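Local coordinates for protein transketolase (Campylobacter jejuni, PDB 3L84) that belongs to the transketolase family and combines two domains of the thiamine diphosphate-binding superfamily with a C-terminal domain, at residues V537-E542 with F618-S623. Residues are numbered along the deposited sequence; the frame is centred on the assembly and turned at random. Where two conformers were deposited one is given.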
ATOM      1  N   VAL A 537       3.986  17.737  22.488  1.00  8.64           N
ATOM      2  CA  VAL A 537       3.722  19.109  22.941  1.00  9.74           C
ATOM      3  C   VAL A 537       4.073  19.291  24.413  1.00 10.03           C
ATOM      4  O   VAL A 537       4.684  20.269  24.812  1.00  9.07           O
ATOM      5  CB  VAL A 537       2.243  19.529  22.647  1.00  9.87           C
ATOM      6  CG1 VAL A 537       1.917  20.902  23.283  1.00 10.25           C
ATOM      7  CG2 VAL A 537       2.007  19.597  21.160  1.00 10.48           C
ATOM      8  N   TRP A 538       3.715  18.325  25.239  1.00  9.56           N
ATOM      9  CA  TRP A 538       3.987  18.434  26.654  1.00 10.99           C
ATOM     10  C   TRP A 538       5.495  18.475  26.919  1.00  9.84           C
ATOM     11  O   TRP A 538       5.974  19.247  27.760  1.00 10.26           O
ATOM     12  CB  TRP A 538       3.343  17.234  27.361  1.00 12.98           C
ATOM     13  CG  TRP A 538       3.325  17.409  28.800  1.00 17.59           C
ATOM     14  CD1 TRP A 538       4.065  16.720  29.715  1.00 22.20           C
ATOM     15  CD2 TRP A 538       2.517  18.348  29.540  1.00 22.99           C
ATOM     16  NE1 TRP A 538       3.768  17.170  30.987  1.00 22.97           N
ATOM     17  CE2 TRP A 538       2.820  18.163  30.901  1.00 24.63           C
ATOM     18  CE3 TRP A 538       1.573  19.326  29.175  1.00 25.81           C
ATOM     19  CZ2 TRP A 538       2.203  18.920  31.907  1.00 25.20           C
ATOM     20  CZ3 TRP A 538       0.954  20.067  30.161  1.00 27.94           C
ATOM     21  CH2 TRP A 538       1.277  19.865  31.514  1.00 26.75           C
ATOM     22  N   LEU A 539       6.266  17.671  26.183  1.00  9.48           N
ATOM     23  CA  LEU A 539       7.728  17.711  26.310  1.00  9.28           C
ATOM     24  C   LEU A 539       8.237  19.127  26.046  1.00  9.67           C
ATOM     25  O   LEU A 539       9.150  19.617  26.732  1.00 10.37           O
ATOM     26  CB  LEU A 539       8.360  16.692  25.322  1.00 10.05           C
ATOM     27  CG  LEU A 539       9.860  16.809  25.148  1.00  9.57           C
ATOM     28  CD1 LEU A 539      10.642  16.506  26.406  1.00 10.19           C
ATOM     29  CD2 LEU A 539      10.306  15.856  24.024  1.00 10.64           C
ATOM     30  N   CYS A 540       7.677  19.777  25.034  1.00  9.25           N
ATOM     31  CA  CYS A 540       8.076  21.146  24.713  1.00  9.80           C
ATOM     32  C   CYS A 540       7.629  22.145  25.776  1.00  9.70           C
ATOM     33  O   CYS A 540       8.380  23.055  26.101  1.00  9.65           O
ATOM     34  CB  CYS A 540       7.557  21.562  23.360  1.00  9.84           C
ATOM     35  SG  CYS A 540       8.382  20.686  22.008  1.00 10.65           S
ATOM     36  N   LEU A 541       6.439  21.990  26.349  1.00  8.71           N
ATOM     37  CA  LEU A 541       6.028  22.875  27.434  1.00  9.30           C
ATOM     38  C   LEU A 541       7.000  22.743  28.628  1.00  8.90           C
ATOM     39  O   LEU A 541       7.433  23.752  29.221  1.00  9.91           O
ATOM     40  CB  LEU A 541       4.579  22.600  27.867  1.00  9.62           C
ATOM     41  CG  LEU A 541       3.544  23.049  26.869  1.00 11.41           C
ATOM     42  CD1 LEU A 541       2.189  22.371  27.202  1.00 12.91           C
ATOM     43  CD2 LEU A 541       3.402  24.580  26.806  1.00 12.74           C
ATOM     44  N   GLU A 542       7.301  21.502  29.017  1.00  8.96           N
ATOM     45  CA  GLU A 542       8.201  21.246  30.127  1.00  9.57           C
ATOM     46  C   GLU A 542       9.591  21.754  29.827  1.00  8.92           C
ATOM     47  O   GLU A 542      10.259  22.313  30.706  1.00  9.57           O
ATOM     48  CB  GLU A 542       8.242  19.754  30.476  1.00 10.74           C
ATOM     49  CG  GLU A 542       6.875  19.181  30.959  1.00 14.08           C
ATOM     50  CD  GLU A 542       6.584  19.419  32.425  1.00 20.33           C
ATOM     51  OE1 GLU A 542       7.180  18.727  33.270  1.00 23.67           O
ATOM     52  OE2 GLU A 542       5.727  20.277  32.722  1.00 21.17           O
ATOM     53  N   PHE A 618      15.271   7.369  22.186  1.00  6.61           N
ATOM     54  CA  PHE A 618      15.216   8.244  21.034  1.00  6.95           C
ATOM     55  C   PHE A 618      15.294   9.726  21.381  1.00  7.94           C
ATOM     56  O   PHE A 618      15.194  10.585  20.494  1.00  9.31           O
ATOM     57  CB  PHE A 618      13.982   7.866  20.164  1.00  8.42           C
ATOM     58  CG  PHE A 618      14.234   6.618  19.378  1.00  8.14           C
ATOM     59  CD1 PHE A 618      15.052   6.656  18.271  1.00 11.22           C
ATOM     60  CD2 PHE A 618      13.744   5.401  19.791  1.00  8.66           C
ATOM     61  CE1 PHE A 618      15.348   5.479  17.611  1.00 13.71           C
ATOM     62  CE2 PHE A 618      14.013   4.223  19.126  1.00  9.28           C
ATOM     63  CZ  PHE A 618      14.787   4.263  18.028  1.00 10.54           C
ATOM     64  N   GLY A 619      15.568  10.024  22.660  1.00  7.88           N
ATOM     65  CA  GLY A 619      15.906  11.385  23.033  1.00  7.65           C
ATOM     66  C   GLY A 619      14.794  12.255  23.519  1.00  8.07           C
ATOM     67  O   GLY A 619      14.999  13.450  23.711  1.00  7.69           O
ATOM     68  N   PHE A 620      13.625  11.698  23.746  1.00  7.91           N
ATOM     69  CA  PHE A 620      12.438  12.494  24.127  1.00  8.33           C
ATOM     70  C   PHE A 620      12.341  12.637  25.617  1.00  9.08           C
ATOM     71  O   PHE A 620      11.562  11.972  26.285  1.00 11.10           O
ATOM     72  CB  PHE A 620      11.172  11.944  23.454  1.00  8.45           C
ATOM     73  CG  PHE A 620      11.235  12.057  21.959  1.00  8.48           C
ATOM     74  CD1 PHE A 620      10.893  13.251  21.337  1.00 10.03           C
ATOM     75  CD2 PHE A 620      11.710  11.027  21.180  1.00  9.64           C
ATOM     76  CE1 PHE A 620      11.020  13.395  19.970  1.00 10.43           C
ATOM     77  CE2 PHE A 620      11.849  11.177  19.819  1.00 10.13           C
ATOM     78  CZ  PHE A 620      11.513  12.372  19.203  1.00  9.89           C
ATOM     79  N   SER A 621      13.235  13.475  26.139  1.00  8.80           N
ATOM     80  CA  SER A 621      13.248  13.870  27.556  1.00  8.83           C
ATOM     81  C   SER A 621      13.558  15.347  27.626  1.00  8.18           C
ATOM     82  O   SER A 621      14.189  15.901  26.726  1.00  8.30           O
ATOM     83  CB  SER A 621      14.294  13.101  28.371  1.00  9.60           C
ATOM     84  OG  SER A 621      15.597  13.582  28.066  1.00 10.22           O
ATOM     85  N   VAL A 622      13.157  15.970  28.721  1.00  8.00           N
ATOM     86  CA  VAL A 622      13.432  17.385  28.905  1.00  8.18           C
ATOM     87  C   VAL A 622      14.947  17.638  28.876  1.00  8.21           C
ATOM     88  O   VAL A 622      15.438  18.573  28.224  1.00  8.71           O
ATOM     89  CB  VAL A 622      12.796  17.912  30.216  1.00  8.99           C
ATOM     90  CG1 VAL A 622      13.304  19.347  30.560  1.00  9.79           C
ATOM     91  CG2 VAL A 622      11.293  17.875  30.071  1.00 11.23           C
ATOM     92  N   SER A 623      15.720  16.857  29.614  1.00  9.01           N
ATOM     93  CA  SER A 623      17.153  17.125  29.705  0.50  8.70           C
ATOM     94  C   SER A 623      17.810  17.051  28.321  1.00  8.19           C
ATOM     95  O   SER A 623      18.635  17.899  27.983  1.00  8.32           O
ATOM     96  CB  SER A 623      17.833  16.150  30.661  0.50  9.05           C
ATOM     97  OG  SER A 623      17.421  16.386  31.999  0.50 10.37           O
TER
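Leu539 covers more of this contact than any other residue, reaching from the first turn of helix 537-549 to the turn that leads into helix 622-629. Its CB points toward that turn; chi1 (169°) sets CG beside the carbonyl carbon and sends the branch on toward 618-623, while chi2 (64°) sets the two methyls on different targets. CD1 of Leu539 lies 3.4 Å from C of Ser621 and 3.5 Å from N of Val622, packing against the peptide link where the second helix begins. CD2 reaches Phe620 instead: it sits 3.8 Å from CD1 of the phenylalanine ring and close to the ring plane, an approach to the edge, and the two side chains cross at about a right angle. Val622 completes the apolar patch through CG2, which stands 4.0 Å from CD1 of Leu539 and 3.6 Å from CB of Glu542. The glutamate contributes its aliphatic root alone, since chi1 (-63°), with CG anti to the carbonyl carbon, already turns CG away from Val622.

The receiving turn has a defined shape. Gly619, at positive phi, is the C-prime residue of a Schellman motif ending helix 611-617, Phe620 centres an inverse gamma turn, and Ser621 N-caps the next helix through OG to the backbone N of Lys624. Behind the patch, Leu539 and Phe620 both rest on Val584 of strand 580-584, placing the contact at one side of the C-terminal domain's mixed sheet. With 217 Å² buried and methyl, ring-edge and backbone atoms meeting, the two segments are joined by van der Waals packing rather than by polar or charged pairing.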